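Local coordinates for protein sarcosine oxidase (Pyrococcus horikoshii, PDB 1Y56) that is the flavin-binding beta subunit of an L-proline dehydrogenase complex and probably takes part in the FAD-dependent oxidation of L-proline, at residues Val112-Ile125 and Asp130-Thr142. Numbering follows the deposited sequence.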
ATOM      1  N   VAL B 112      41.372 -52.749 -23.142  1.00 32.06           N
ATOM      2  CA  VAL B 112      40.192 -52.750 -22.303  1.00 31.25           C
ATOM      3  C   VAL B 112      39.528 -54.113 -22.475  1.00 30.94           C
ATOM      4  O   VAL B 112      38.856 -54.357 -23.485  1.00 31.13           O
ATOM      5  CB  VAL B 112      39.251 -51.578 -22.641  1.00 31.31           C
ATOM      6  CG1 VAL B 112      37.884 -51.754 -21.967  1.00 31.12           C
ATOM      7  CG2 VAL B 112      39.899 -50.259 -22.232  1.00 30.70           C
ATOM      8  N   PRO B 113      39.724 -55.011 -21.485  1.00 30.41           N
ATOM      9  CA  PRO B 113      39.347 -56.410 -21.628  1.00 29.70           C
ATOM     10  C   PRO B 113      37.855 -56.651 -21.394  1.00 29.22           C
ATOM     11  O   PRO B 113      37.486 -57.352 -20.458  1.00 29.52           O
ATOM     12  CB  PRO B 113      40.197 -57.105 -20.558  1.00 29.44           C
ATOM     13  CG  PRO B 113      40.358 -56.100 -19.497  1.00 29.68           C
ATOM     14  CD  PRO B 113      40.295 -54.734 -20.150  1.00 30.49           C
ATOM     15  N   THR B 114      37.011 -56.082 -22.249  1.00 28.50           N
ATOM     16  CA  THR B 114      35.567 -56.309 -22.182  1.00 27.84           C
ATOM     17  C   THR B 114      35.224 -57.697 -22.740  1.00 28.11           C
ATOM     18  O   THR B 114      35.844 -58.145 -23.702  1.00 28.32           O
ATOM     19  CB  THR B 114      34.805 -55.213 -22.966  1.00 27.49           C
ATOM     20  OG1 THR B 114      35.336 -53.923 -22.630  1.00 26.43           O
ATOM     21  CG2 THR B 114      33.313 -55.251 -22.664  1.00 26.24           C
ATOM     22  N   LYS B 115      34.249 -58.371 -22.135  1.00 28.19           N
ATOM     23  CA  LYS B 115      33.742 -59.643 -22.660  1.00 28.66           C
ATOM     24  C   LYS B 115      32.301 -59.496 -23.121  1.00 29.21           C
ATOM     25  O   LYS B 115      31.512 -58.792 -22.487  1.00 29.27           O
ATOM     26  CB  LYS B 115      33.765 -60.758 -21.601  1.00 28.38           C
ATOM     27  CG  LYS B 115      34.978 -60.795 -20.685  1.00 27.79           C
ATOM     28  CD  LYS B 115      34.929 -61.992 -19.753  1.00 25.68           C
ATOM     29  CE  LYS B 115      33.911 -61.817 -18.647  1.00 24.84           C
ATOM     30  NZ  LYS B 115      33.915 -62.956 -17.696  1.00 23.04           N
ATOM     31  N   LEU B 116      31.956 -60.173 -24.212  1.00 29.82           N
ATOM     32  CA  LEU B 116      30.553 -60.419 -24.532  1.00 30.26           C
ATOM     33  C   LEU B 116      30.107 -61.562 -23.619  1.00 30.71           C
ATOM     34  O   LEU B 116      30.770 -62.598 -23.544  1.00 30.84           O
ATOM     35  CB  LEU B 116      30.411 -60.842 -25.995  1.00 30.36           C
ATOM     36  CG  LEU B 116      29.225 -60.452 -26.888  1.00 29.67           C
ATOM     37  CD1 LEU B 116      28.777 -61.651 -27.734  1.00 27.46           C
ATOM     38  CD2 LEU B 116      28.070 -59.903 -26.090  1.00 29.90           C
ATOM     39  N   ILE B 117      29.012 -61.392 -22.896  1.00 31.16           N
ATOM     40  CA  ILE B 117      28.604 -62.464 -22.000  1.00 31.65           C
ATOM     41  C   ILE B 117      27.175 -62.955 -22.154  1.00 32.09           C
ATOM     42  O   ILE B 117      26.358 -62.380 -22.867  1.00 32.05           O
ATOM     43  CB  ILE B 117      28.866 -62.143 -20.508  1.00 31.67           C
ATOM     44  CG1 ILE B 117      27.968 -60.991 -20.029  1.00 31.32           C
ATOM     45  CG2 ILE B 117      30.381 -61.938 -20.244  1.00 31.94           C
ATOM     46  CD1 ILE B 117      27.727 -60.978 -18.536  1.00 30.45           C
ATOM     47  N   THR B 118      26.917 -64.028 -21.425  1.00 32.78           N
ATOM     48  CA  THR B 118      25.666 -64.745 -21.409  1.00 33.44           C
ATOM     49  C   THR B 118      24.638 -64.118 -20.472  1.00 34.01           C
ATOM     50  O   THR B 118      25.001 -63.550 -19.430  1.00 33.73           O
ATOM     51  CB  THR B 118      25.945 -66.196 -21.001  1.00 33.29           C
ATOM     52  OG1 THR B 118      25.655 -67.031 -22.109  1.00 34.39           O
ATOM     53  CG2 THR B 118      25.100 -66.638 -19.871  1.00 32.98           C
ATOM     54  N   PRO B 119      23.351 -64.198 -20.860  1.00 34.53           N
ATOM     55  CA  PRO B 119      22.218 -63.832 -20.027  1.00 34.84           C
ATOM     56  C   PRO B 119      22.328 -64.338 -18.586  1.00 35.20           C
ATOM     57  O   PRO B 119      22.258 -63.528 -17.659  1.00 35.29           O
ATOM     58  CB  PRO B 119      21.044 -64.479 -20.758  1.00 34.69           C
ATOM     59  CG  PRO B 119      21.426 -64.347 -22.168  1.00 34.30           C
ATOM     60  CD  PRO B 119      22.904 -64.617 -22.201  1.00 34.50           C
ATOM     61  N   GLU B 120      22.514 -65.641 -18.389  1.00 35.59           N
ATOM     62  CA  GLU B 120      22.661 -66.176 -17.022  1.00 36.15           C
ATOM     63  C   GLU B 120      23.881 -65.613 -16.294  1.00 36.08           C
ATOM     64  O   GLU B 120      23.822 -65.393 -15.087  1.00 36.36           O
ATOM     65  CB  GLU B 120      22.579 -67.718 -16.934  1.00 36.08           C
ATOM     66  CG  GLU B 120      22.884 -68.507 -18.211  1.00 38.42           C
ATOM     67  CD  GLU B 120      21.800 -68.362 -19.296  1.00 41.08           C
ATOM     68  OE1 GLU B 120      22.074 -67.757 -20.364  1.00 41.91           O
ATOM     69  OE2 GLU B 120      20.671 -68.845 -19.074  1.00 42.01           O
ATOM     70  N   GLU B 121      24.960 -65.341 -17.022  1.00 36.23           N
ATOM     71  CA  GLU B 121      26.134 -64.694 -16.425  1.00 36.69           C
ATOM     72  C   GLU B 121      25.785 -63.286 -15.944  1.00 36.19           C
ATOM     73  O   GLU B 121      26.068 -62.922 -14.793  1.00 36.33           O
ATOM     74  CB  GLU B 121      27.300 -64.648 -17.413  1.00 37.06           C
ATOM     75  CG  GLU B 121      27.878 -66.019 -17.729  1.00 39.54           C
ATOM     76  CD  GLU B 121      28.804 -66.047 -18.955  1.00 42.46           C
ATOM     77  OE1 GLU B 121      28.747 -65.115 -19.800  1.00 42.34           O
ATOM     78  OE2 GLU B 121      29.586 -67.030 -19.073  1.00 43.63           O
ATOM     79  N   ALA B 122      25.151 -62.511 -16.827  1.00 35.53           N
ATOM     80  CA  ALA B 122      24.648 -61.180 -16.495  1.00 34.80           C
ATOM     81  C   ALA B 122      23.768 -61.211 -15.262  1.00 34.46           C
ATOM     82  O   ALA B 122      23.831 -60.300 -14.462  1.00 34.62           O
ATOM     83  CB  ALA B 122      23.892 -60.579 -17.664  1.00 34.54           C
ATOM     84  N   LYS B 123      22.961 -62.258 -15.114  1.00 34.04           N
ATOM     85  CA  LYS B 123      22.064 -62.402 -13.973  1.00 33.76           C
ATOM     86  C   LYS B 123      22.772 -62.859 -12.681  1.00 33.85           C
ATOM     87  O   LYS B 123      22.244 -62.662 -11.590  1.00 33.92           O
ATOM     88  CB  LYS B 123      20.905 -63.339 -14.323  1.00 33.67           C
ATOM     89  CG  LYS B 123      19.798 -63.426 -13.268  1.00 33.17           C
ATOM     90  CD  LYS B 123      18.714 -64.403 -13.704  1.00 33.01           C
ATOM     91  CE  LYS B 123      17.755 -64.755 -12.577  1.00 32.76           C
ATOM     92  NZ  LYS B 123      17.014 -63.563 -12.096  1.00 31.66           N
ATOM     93  N   GLU B 124      23.954 -63.462 -12.788  1.00 33.72           N
ATOM     94  CA  GLU B 124      24.740 -63.752 -11.587  1.00 33.83           C
ATOM     95  C   GLU B 124      25.154 -62.451 -10.927  1.00 33.16           C
ATOM     96  O   GLU B 124      24.737 -62.174  -9.808  1.00 33.34           O
ATOM     97  CB  GLU B 124      25.963 -64.594 -11.900  1.00 34.31           C
ATOM     98  CG  GLU B 124      25.649 -66.054 -12.041  1.00 36.76           C
ATOM     99  CD  GLU B 124      26.908 -66.878 -12.103  1.00 40.80           C
ATOM    100  OE1 GLU B 124      27.711 -66.766 -11.148  1.00 41.35           O
ATOM    101  OE2 GLU B 124      27.098 -67.627 -13.102  1.00 43.26           O
ATOM    102  N   ILE B 125      25.971 -61.656 -11.623  1.00 32.41           N
ATOM    103  CA  ILE B 125      26.080 -60.223 -11.348  1.00 31.55           C
ATOM    104  C   ILE B 125      24.633 -59.746 -11.389  1.00 31.55           C
ATOM    105  O   ILE B 125      23.881 -60.189 -12.252  1.00 32.41           O
ATOM    106  CB  ILE B 125      26.824 -59.504 -12.492  1.00 31.32           C
ATOM    107  CG1 ILE B 125      27.926 -60.394 -13.087  1.00 30.48           C
ATOM    108  CG2 ILE B 125      27.370 -58.179 -12.012  1.00 31.39           C
ATOM    109  CD1 ILE B 125      28.540 -59.872 -14.374  1.00 28.52           C
ATOM    110  N   ASP B 130      15.803 -59.010 -14.898  1.00 32.02           N
ATOM    111  CA  ASP B 130      14.895 -59.868 -15.666  1.00 32.51           C
ATOM    112  C   ASP B 130      15.610 -60.294 -16.927  1.00 33.19           C
ATOM    113  O   ASP B 130      15.989 -59.451 -17.748  1.00 33.46           O
ATOM    114  CB  ASP B 130      13.591 -59.163 -16.026  1.00 32.33           C
ATOM    115  CG  ASP B 130      12.659 -60.033 -16.881  1.00 32.29           C
ATOM    116  OD1 ASP B 130      11.567 -59.548 -17.243  1.00 32.84           O
ATOM    117  OD2 ASP B 130      13.006 -61.194 -17.197  1.00 31.84           O
ATOM    118  N   ILE B 131      15.788 -61.601 -17.089  1.00 33.64           N
ATOM    119  CA  ILE B 131      16.685 -62.088 -18.125  1.00 34.08           C
ATOM    120  C   ILE B 131      15.949 -62.554 -19.376  1.00 34.26           C
ATOM    121  O   ILE B 131      16.564 -62.858 -20.389  1.00 34.33           O
ATOM    122  CB  ILE B 131      17.726 -63.109 -17.526  1.00 34.37           C
ATOM    123  CG1 ILE B 131      19.128 -62.661 -17.896  1.00 35.17           C
ATOM    124  CG2 ILE B 131      17.455 -64.588 -17.874  1.00 33.81           C
ATOM    125  CD1 ILE B 131      19.379 -61.201 -17.550  1.00 36.16           C
ATOM    126  N   SER B 132      14.624 -62.521 -19.309  1.00 34.68           N
ATOM    127  CA  SER B 132      13.766 -63.171 -20.297  1.00 35.13           C
ATOM    128  C   SER B 132      13.944 -62.748 -21.739  1.00 35.21           C
ATOM    129  O   SER B 132      13.725 -63.562 -22.624  1.00 35.48           O
ATOM    130  CB  SER B 132      12.282 -63.118 -19.896  1.00 35.09           C
ATOM    131  OG  SER B 132      11.889 -61.819 -19.522  1.00 35.83           O
ATOM    132  N   GLU B 133      14.321 -61.506 -22.004  1.00 35.45           N
ATOM    133  CA  GLU B 133      14.529 -61.124 -23.410  1.00 36.06           C
ATOM    134  C   GLU B 133      15.922 -60.592 -23.738  1.00 35.90           C
ATOM    135  O   GLU B 133      16.165 -60.121 -24.851  1.00 36.07           O
ATOM    136  CB  GLU B 133      13.434 -60.184 -23.908  1.00 36.32           C
ATOM    137  CG  GLU B 133      13.178 -58.975 -23.033  1.00 39.02           C
ATOM    138  CD  GLU B 133      11.905 -58.221 -23.425  1.00 42.63           C
ATOM    139  OE1 GLU B 133      11.255 -57.654 -22.508  1.00 43.75           O
ATOM    140  OE2 GLU B 133      11.556 -58.187 -24.640  1.00 43.51           O
ATOM    141  N   VAL B 134      16.826 -60.687 -22.764  1.00 35.75           N
ATOM    142  CA  VAL B 134      18.238 -60.360 -22.946  1.00 35.46           C
ATOM    143  C   VAL B 134      18.925 -61.548 -23.599  1.00 35.40           C
ATOM    144  O   VAL B 134      18.780 -62.673 -23.139  1.00 35.60           O
ATOM    145  CB  VAL B 134      18.924 -60.106 -21.600  1.00 35.42           C
ATOM    146  CG1 VAL B 134      20.325 -59.547 -21.812  1.00 34.83           C
ATOM    147  CG2 VAL B 134      18.078 -59.175 -20.736  1.00 35.80           C
ATOM    148  N   ILE B 135      19.672 -61.306 -24.668  1.00 35.34           N
ATOM    149  CA  ILE B 135      20.278 -62.417 -25.420  1.00 35.04           C
ATOM    150  C   ILE B 135      21.801 -62.494 -25.229  1.00 34.91           C
ATOM    151  O   ILE B 135      22.409 -63.565 -25.349  1.00 35.06           O
ATOM    152  CB  ILE B 135      19.859 -62.422 -26.931  1.00 35.00           C
ATOM    153  CG1 ILE B 135      20.584 -61.329 -27.728  1.00 34.75           C
ATOM    154  CG2 ILE B 135      18.312 -62.351 -27.074  1.00 34.56           C
ATOM    155  CD1 ILE B 135      20.550 -61.561 -29.231  1.00 34.85           C
ATOM    156  N   ALA B 136      22.400 -61.352 -24.922  1.00 34.30           N
ATOM    157  CA  ALA B 136      23.770 -61.298 -24.468  1.00 33.92           C
ATOM    158  C   ALA B 136      23.928 -60.009 -23.676  1.00 33.79           C
ATOM    159  O   ALA B 136      22.989 -59.215 -23.570  1.00 33.72           O
ATOM    160  CB  ALA B 136      24.728 -61.343 -25.645  1.00 33.71           C
ATOM    161  N   ALA B 137      25.104 -59.805 -23.095  1.00 33.41           N
ATOM    162  CA  ALA B 137      25.389 -58.541 -22.439  1.00 32.93           C
ATOM    163  C   ALA B 137      26.845 -58.236 -22.616  1.00 32.60           C
ATOM    164  O   ALA B 137      27.671 -59.146 -22.671  1.00 32.75           O
ATOM    165  CB  ALA B 137      25.038 -58.602 -20.966  1.00 33.06           C
ATOM    166  N   SER B 138      27.155 -56.954 -22.721  1.00 32.14           N
ATOM    167  CA  SER B 138      28.531 -56.517 -22.767  1.00 31.93           C
ATOM    168  C   SER B 138      28.963 -56.218 -21.338  1.00 32.25           C
ATOM    169  O   SER B 138      28.323 -55.423 -20.633  1.00 32.47           O
ATOM    170  CB  SER B 138      28.664 -55.278 -23.628  1.00 31.63           C
ATOM    171  OG  SER B 138      30.018 -54.940 -23.767  1.00 31.51           O
ATOM    172  N   TRP B 139      30.045 -56.864 -20.914  1.00 32.15           N
ATOM    173  CA  TRP B 139      30.499 -56.787 -19.537  1.00 32.03           C
ATOM    174  C   TRP B 139      31.966 -56.418 -19.457  1.00 31.91           C
ATOM    175  O   TRP B 139      32.787 -57.032 -20.120  1.00 32.30           O
ATOM    176  CB  TRP B 139      30.257 -58.136 -18.856  1.00 31.99           C
ATOM    177  CG  TRP B 139      30.925 -58.292 -17.525  1.00 32.14           C
ATOM    178  CD1 TRP B 139      31.936 -59.146 -17.222  1.00 32.39           C
ATOM    179  CD2 TRP B 139      30.628 -57.579 -16.319  1.00 32.21           C
ATOM    180  NE1 TRP B 139      32.295 -59.017 -15.902  1.00 32.11           N
ATOM    181  CE2 TRP B 139      31.507 -58.060 -15.323  1.00 32.33           C
ATOM    182  CE3 TRP B 139      29.707 -56.583 -15.981  1.00 31.94           C
ATOM    183  CZ2 TRP B 139      31.494 -57.576 -14.007  1.00 32.03           C
ATOM    184  CZ3 TRP B 139      29.696 -56.099 -14.666  1.00 32.13           C
ATOM    185  CH2 TRP B 139      30.583 -56.597 -13.700  1.00 31.36           C
ATOM    186  N   ASN B 140      32.294 -55.413 -18.658  1.00 31.72           N
ATOM    187  CA  ASN B 140      33.687 -55.155 -18.295  1.00 31.92           C
ATOM    188  C   ASN B 140      33.812 -54.947 -16.790  1.00 32.17           C
ATOM    189  O   ASN B 140      33.203 -54.021 -16.235  1.00 32.28           O
ATOM    190  CB  ASN B 140      34.277 -53.963 -19.055  1.00 31.73           C
ATOM    191  CG  ASN B 140      35.754 -53.739 -18.741  1.00 31.77           C
ATOM    192  OD1 ASN B 140      36.629 -54.111 -19.512  1.00 33.16           O
ATOM    193  ND2 ASN B 140      36.031 -53.136 -17.608  1.00 32.16           N
ATOM    194  N   PRO B 141      34.610 -55.797 -16.122  1.00 32.19           N
ATOM    195  CA  PRO B 141      34.686 -55.733 -14.662  1.00 32.06           C
ATOM    196  C   PRO B 141      35.546 -54.585 -14.108  1.00 31.95           C
ATOM    197  O   PRO B 141      35.504 -54.333 -12.911  1.00 32.07           O
ATOM    198  CB  PRO B 141      35.263 -57.101 -14.276  1.00 32.02           C
ATOM    199  CG  PRO B 141      36.060 -57.534 -15.471  1.00 32.26           C
ATOM    200  CD  PRO B 141      35.479 -56.850 -16.687  1.00 32.18           C
ATOM    201  N   THR B 142      36.302 -53.886 -14.951  1.00 31.79           N
ATOM    202  CA  THR B 142      37.117 -52.767 -14.463  1.00 31.91           C
ATOM    203  C   THR B 142      36.489 -51.374 -14.618  1.00 32.12           C
ATOM    204  O   THR B 142      37.121 -50.375 -14.282  1.00 32.60           O
ATOM    205  CB  THR B 142      38.531 -52.764 -15.059  1.00 31.75           C
ATOM    206  OG1 THR B 142      38.449 -52.840 -16.483  1.00 32.33           O
ATOM    207  CG2 THR B 142      39.320 -53.939 -14.547  1.00 31.77           C
TER
HETATM  208  O   HOH W   1      25.651 -64.808 -25.074  1.00 22.58           O
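Trp139 swings CG away from its own backbone N (chi1 168°) and Ile117 sets CG1 between its backbone N and carbonyl carbon (chi1 67°), and the two side chains meet on one face of an antiparallel beta pair, CD1 of Ile117 against CB of Trp139. Strand 115-117 is one of the two outermost strands, within this chain, of the eight-stranded mixed sheet of this FAD-dependent oxidoreductase; strand 136-140 separates it from strand 87-91. Lys115 with Trp139 and Ile117 with Ala137 form hydrogen-bonded pairs flanking the non-hydrogen-bonded pair Leu116 with Ser138. Lys115 N donates to Trp139 O at 2.8 Å, and the return bond from Trp139 N to Lys115 O closes the ring of bonds. Ala137 N reaches Ile117 O at 2.9 Å, and Ile117 N to Ala137 O completes that pair. On the opposite face, CD2 of Leu116 rests 3.7 Å from CB of Ala136, beside Leu91 and Ile104. Ser138 OG turns to Gln54 there, while Thr114 OG1 bonds to Gln107. Helix 119-124 then folds back over the sheet face that carries Lys115, Ile117, Ala137 and Trp139, bringing CB of Ala122 within 4.0 Å of CB of Ala137. At its start, CB of Pro119 packs against CG1 of Ile131, which also touches CB of Lys123. Lys115 runs alongside Trp139 and brings CE to the indole edge, 3.6 Å from CD1, whereas Ile117 crosses at a slant at the foot of the side chain. Ile125, just after the helix, points against the Trp139 side chain in a CH-pi contact, its CD1 3.5 Å from the centroid of the six-membered ring and only 8° off the ring normal.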